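Phosphotransferase system, mannose/fructose/N-acetylgalactosamine-specific component IIB (Thermoanaerobacter tengcongensis, PDB 3LFJ) probably transfers a phosphoryl group to an incoming sugar as the IIB component of a mannose/fructose/sorbose-family phosphotransferase system. Local coordinates at residues A[123-135]-A[139-151]. Numbering follows the deposited sequence.
Sequences LNIGGVAKTPQRK and QSVSLSEDEVKTL
Val128 and Val141 are joined by a single backbone bridge, in which Val128 N donates to Ser140 O (2.9 Å) and Ser142 N to Val128 O, and past the type I turn Thr131 to Arg134 the chain returns so that Lys135 and Leu143 form an antiparallel hydrogen-bonded pair. Residues 140-143 are thus held by backbone bonds from both Val128 and Lys135.

The polar centre is a side-on salt bridge that illustrates how a helix cap can be tied to a loop. Arg134 offers NE to Glu147 OE1 (3.0 Å) and NH2 to Glu147 OE2 (2.9 Å), the two flat groups being turned 36° apart. With its CG beside the backbone N (chi1 -65°) and the chain extended as far as NE, the arginine passes Ser144 to reach the carboxylate. Val128 CG1 sits over the centre of one guanidinium face, and NH1 donates to Ala129 O, so the group is fixed at its edge and on a face. Ser144 and Glu147 form the capping box at the start of helix 145-158, Ser144 OG accepting from Glu147 N (2.9 Å); because Glu147 OE1 accepts from both Ser144 N and Arg134 NE, the salt bridge probably helps to hold the capping carboxylate in place. A water links Gln133 O to Glu145 N. Ser142 O is buried without a polar partner.

Nearer the strand, apolar side chains meet: Ile125 CD1 and Leu151 CD2 tip to tip (4.0 Å), Leu123 against Leu151, and Ile125 across Val141 at about a right angle. Leu143 and Glu147 also touch Ile107 of helix 107-115. Strand 122-127 lies between parallel strands 22-30 and 161-164, and helix 145-158 packs beside it through Leu151.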
loop_
_atom_site.group_PDB
_atom_site.type_symbol
_atom_site.label_atom_id
_atom_site.label_comp_id
_atom_site.label_asym_id
_atom_site.label_seq_id
_atom_site.Cartn_x
_atom_site.Cartn_y
_atom_site.Cartn_z
ATOM N N LEU A 123 -5.510 -5.216 -0.882
ATOM C CA LEU A 123 -4.930 -4.076 -0.193
ATOM C C LEU A 123 -4.648 -4.463 1.244
ATOM O O LEU A 123 -5.576 -4.689 2.032
ATOM C CB LEU A 123 -5.877 -2.890 -0.258
ATOM C CG LEU A 123 -5.357 -1.612 0.420
ATOM C CD1 LEU A 123 -4.064 -1.126 -0.226
ATOM C CD2 LEU A 123 -6.406 -0.536 0.358
ATOM N N ASN A 124 -3.364 -4.518 1.573
ATOM C CA ASN A 124 -2.874 -4.889 2.888
ATOM C C ASN A 124 -2.605 -3.627 3.718
ATOM O O ASN A 124 -1.782 -2.794 3.341
ATOM C CB ASN A 124 -1.605 -5.713 2.690
ATOM C CG ASN A 124 -0.762 -5.805 3.926
ATOM O OD1 ASN A 124 -1.257 -6.108 5.030
ATOM N ND2 ASN A 124 0.519 -5.570 3.761
ATOM N N ILE A 125 -3.327 -3.470 4.825
ATOM C CA ILE A 125 -3.073 -2.344 5.733
ATOM C C ILE A 125 -1.973 -2.765 6.715
ATOM O O ILE A 125 -2.197 -3.585 7.617
ATOM C CB ILE A 125 -4.357 -1.932 6.505
ATOM C CG1 ILE A 125 -5.572 -1.812 5.567
ATOM C CG2 ILE A 125 -4.101 -0.649 7.281
ATOM C CD1 ILE A 125 -5.373 -0.858 4.360
ATOM N N GLY A 126 -0.770 -2.238 6.517
ATOM C CA GLY A 126 0.404 -2.657 7.258
ATOM C C GLY A 126 0.825 -1.779 8.422
ATOM O O GLY A 126 1.338 -2.279 9.428
ATOM N N GLY A 127 0.631 -0.471 8.280
ATOM C CA GLY A 127 1.078 0.463 9.306
ATOM C C GLY A 127 0.327 1.770 9.226
ATOM O O GLY A 127 0.331 2.436 8.193
ATOM N N VAL A 128 -0.379 2.105 10.305
ATOM C CA VAL A 128 -1.068 3.382 10.403
ATOM C C VAL A 128 -0.929 3.812 11.861
ATOM O O VAL A 128 -1.443 3.143 12.755
ATOM C CB VAL A 128 -2.560 3.297 10.019
ATOM C CG1 VAL A 128 -3.153 4.707 10.032
ATOM C CG2 VAL A 128 -2.778 2.666 8.631
ATOM N N ALA A 129 -0.191 4.893 12.102
ATOM C CA ALA A 129 0.139 5.270 13.477
ATOM C C ALA A 129 -1.089 5.791 14.222
ATOM O O ALA A 129 -2.003 6.371 13.643
ATOM C CB ALA A 129 1.248 6.307 13.487
ATOM N N LYS A 130 -1.093 5.578 15.526
ATOM C CA LYS A 130 -2.157 6.100 16.371
ATOM C C LYS A 130 -2.133 7.629 16.409
ATOM O O LYS A 130 -1.078 8.251 16.492
ATOM C CB LYS A 130 -2.001 5.535 17.786
ATOM C CG LYS A 130 -3.070 6.012 18.780
ATOM C CD LYS A 130 -4.399 5.367 18.473
ATOM C CE LYS A 130 -5.382 5.499 19.651
ATOM N NZ LYS A 130 -5.763 6.899 19.845
ATOM N N THR A 131 -3.317 8.236 16.337
ATOM C CA THR A 131 -3.491 9.665 16.597
ATOM C C THR A 131 -4.756 9.733 17.439
ATOM O O THR A 131 -5.459 8.734 17.568
ATOM C CB THR A 131 -3.721 10.482 15.309
ATOM O OG1 THR A 131 -4.950 10.068 14.708
ATOM C CG2 THR A 131 -2.576 10.292 14.317
ATOM N N PRO A 132 -5.044 10.898 18.038
ATOM C CA PRO A 132 -6.237 10.949 18.888
ATOM C C PRO A 132 -7.520 10.627 18.130
ATOM O O PRO A 132 -8.471 10.134 18.743
ATOM C CB PRO A 132 -6.251 12.397 19.372
ATOM C CG PRO A 132 -4.804 12.801 19.374
ATOM C CD PRO A 132 -4.218 12.114 18.165
ATOM N N GLN A 133 -7.526 10.884 16.824
ATOM C CA GLN A 133 -8.699 10.671 15.979
ATOM C C GLN A 133 -8.866 9.217 15.526
ATOM O O GLN A 133 -9.876 8.854 14.924
ATOM C CB GLN A 133 -8.621 11.577 14.753
ATOM C CG GLN A 133 -8.711 13.082 15.054
ATOM C CD GLN A 133 -7.461 13.656 15.721
ATOM O OE1 GLN A 133 -6.349 13.152 15.543
ATOM N NE2 GLN A 133 -7.643 14.727 16.487
ATOM N N ARG A 134 -7.877 8.382 15.827
ATOM C CA ARG A 134 -7.915 6.989 15.417
ATOM C C ARG A 134 -8.143 6.071 16.594
ATOM O O ARG A 134 -7.746 6.370 17.717
ATOM C CB ARG A 134 -6.600 6.611 14.729
ATOM C CG ARG A 134 -6.364 7.339 13.416
ATOM C CD ARG A 134 -4.994 7.012 12.821
ATOM N NE ARG A 134 -4.957 7.415 11.421
ATOM C CZ ARG A 134 -3.865 7.838 10.789
ATOM N NH1 ARG A 134 -2.698 7.919 11.430
ATOM N NH2 ARG A 134 -3.938 8.195 9.512
ATOM N N LYS A 135 -8.789 4.951 16.321
ATOM C CA LYS A 135 -8.992 3.901 17.308
ATOM C C LYS A 135 -7.891 2.869 17.133
ATOM O O LYS A 135 -7.609 2.453 16.011
ATOM C CB LYS A 135 -10.358 3.247 17.104
ATOM C CG LYS A 135 -10.595 2.026 17.973
ATOM C CD LYS A 135 -11.990 1.461 17.772
ATOM C CE LYS A 135 -13.047 2.336 18.432
ATOM N NZ LYS A 135 -13.287 3.605 17.691
ATOM N N GLN A 139 -0.852 -3.305 17.286
ATOM C CA GLN A 139 0.390 -2.590 17.527
ATOM C C GLN A 139 0.795 -1.773 16.299
ATOM O O GLN A 139 1.395 -0.705 16.434
ATOM C CB GLN A 139 1.510 -3.566 17.903
ATOM C CG GLN A 139 2.702 -2.943 18.616
ATOM C CD GLN A 139 3.570 -2.100 17.701
ATOM N N SER A 140 0.446 -2.257 15.105
ATOM C CA SER A 140 0.872 -1.548 13.902
ATOM C C SER A 140 -0.204 -0.673 13.281
ATOM O O SER A 140 0.115 0.221 12.510
ATOM C CB SER A 140 1.438 -2.507 12.840
ATOM O OG SER A 140 0.469 -3.428 12.404
ATOM N N VAL A 141 -1.470 -0.933 13.584
ATOM C CA VAL A 141 -2.542 -0.205 12.902
ATOM C C VAL A 141 -3.608 0.381 13.830
ATOM O O VAL A 141 -4.169 -0.326 14.672
ATOM C CB VAL A 141 -3.253 -1.095 11.856
ATOM C CG1 VAL A 141 -4.476 -0.376 11.253
ATOM C CG2 VAL A 141 -2.279 -1.489 10.745
ATOM N N SER A 142 -3.860 1.678 13.666
ATOM C CA SER A 142 -5.018 2.361 14.243
ATOM C C SER A 142 -5.768 3.040 13.097
ATOM O O SER A 142 -5.151 3.469 12.118
ATOM C CB SER A 142 -4.562 3.436 15.234
ATOM O OG SER A 142 -3.891 2.863 16.345
ATOM N N LEU A 143 -7.092 3.156 13.203
ATOM C CA LEU A 143 -7.877 3.744 12.112
ATOM C C LEU A 143 -9.002 4.623 12.648
ATOM O O LEU A 143 -9.614 4.291 13.663
ATOM C CB LEU A 143 -8.493 2.653 11.227
ATOM C CG LEU A 143 -7.548 1.765 10.407
ATOM C CD1 LEU A 143 -8.291 0.571 9.830
ATOM C CD2 LEU A 143 -6.897 2.566 9.288
ATOM N N SER A 144 -9.286 5.727 11.967
ATOM C CA SER A 144 -10.455 6.531 12.337
ATOM C C SER A 144 -11.693 5.921 11.710
ATOM O O SER A 144 -11.626 5.118 10.775
ATOM C CB SER A 144 -10.316 7.965 11.844
ATOM O OG SER A 144 -10.430 8.002 10.428
ATOM N N GLU A 145 -12.843 6.330 12.216
ATOM C CA GLU A 145 -14.093 5.919 11.622
ATOM C C GLU A 145 -14.153 6.340 10.145
ATOM O O GLU A 145 -14.581 5.567 9.295
ATOM C CB GLU A 145 -15.245 6.533 12.417
ATOM C CG GLU A 145 -16.599 5.978 12.079
ATOM C CD GLU A 145 -17.694 6.646 12.907
ATOM O OE1 GLU A 145 -18.318 5.955 13.737
ATOM O OE2 GLU A 145 -17.902 7.865 12.741
ATOM N N ASP A 146 -13.703 7.554 9.832
ATOM C CA ASP A 146 -13.695 8.009 8.441
ATOM C C ASP A 146 -12.804 7.132 7.567
ATOM O O ASP A 146 -13.125 6.838 6.421
ATOM C CB ASP A 146 -13.249 9.467 8.338
ATOM C CG ASP A 146 -14.356 10.438 8.688
ATOM O OD1 ASP A 146 -15.513 9.986 8.848
ATOM O OD2 ASP A 146 -14.068 11.651 8.802
ATOM N N GLU A 147 -11.673 6.706 8.116
ATOM C CA GLU A 147 -10.763 5.868 7.349
ATOM C C GLU A 147 -11.382 4.509 7.051
ATOM O O GLU A 147 -11.226 3.975 5.952
ATOM C CB GLU A 147 -9.411 5.740 8.070
ATOM C CG GLU A 147 -8.541 6.968 7.840
ATOM C CD GLU A 147 -7.464 7.199 8.894
ATOM O OE1 GLU A 147 -7.353 6.432 9.876
ATOM O OE2 GLU A 147 -6.726 8.191 8.723
ATOM N N VAL A 148 -12.067 3.942 8.039
ATOM C CA VAL A 148 -12.728 2.665 7.833
ATOM C C VAL A 148 -13.837 2.809 6.788
ATOM O O VAL A 148 -13.997 1.931 5.941
ATOM C CB VAL A 148 -13.275 2.082 9.140
ATOM C CG1 VAL A 148 -13.988 0.781 8.856
ATOM C CG2 VAL A 148 -12.125 1.853 10.123
ATOM N N LYS A 149 -14.566 3.927 6.833
ATOM C CA LYS A 149 -15.582 4.220 5.819
ATOM C C LYS A 149 -14.956 4.274 4.423
ATOM O O LYS A 149 -15.505 3.744 3.451
ATOM C CB LYS A 149 -16.310 5.534 6.138
ATOM C CG LYS A 149 -17.284 5.433 7.310
ATOM N N THR A 150 -13.790 4.852 4.298
ATOM C CA THR A 150 -13.076 4.910 3.030
ATOM C C THR A 150 -12.663 3.517 2.565
ATOM O O THR A 150 -12.740 3.213 1.353
ATOM C CB THR A 150 -11.836 5.817 3.148
ATOM O OG1 THR A 150 -12.243 7.143 3.503
ATOM C CG2 THR A 150 -11.179 6.002 1.789
ATOM N N LEU A 151 -12.193 2.702 3.450
ATOM C CA LEU A 151 -11.793 1.360 3.058
ATOM C C LEU A 151 -12.997 0.553 2.569
ATOM O O LEU A 151 -12.912 -0.152 1.565
ATOM C CB LEU A 151 -11.071 0.643 4.200
ATOM C CG LEU A 151 -9.682 1.216 4.524
ATOM C CD1 LEU A 151 -9.096 0.515 5.735
ATOM C CD2 LEU A 151 -8.757 1.080 3.332
HETATM O O HOH W 1 -0.861 -4.499 10.101
HETATM O O HOH W 2 -12.648 7.861 14.735
#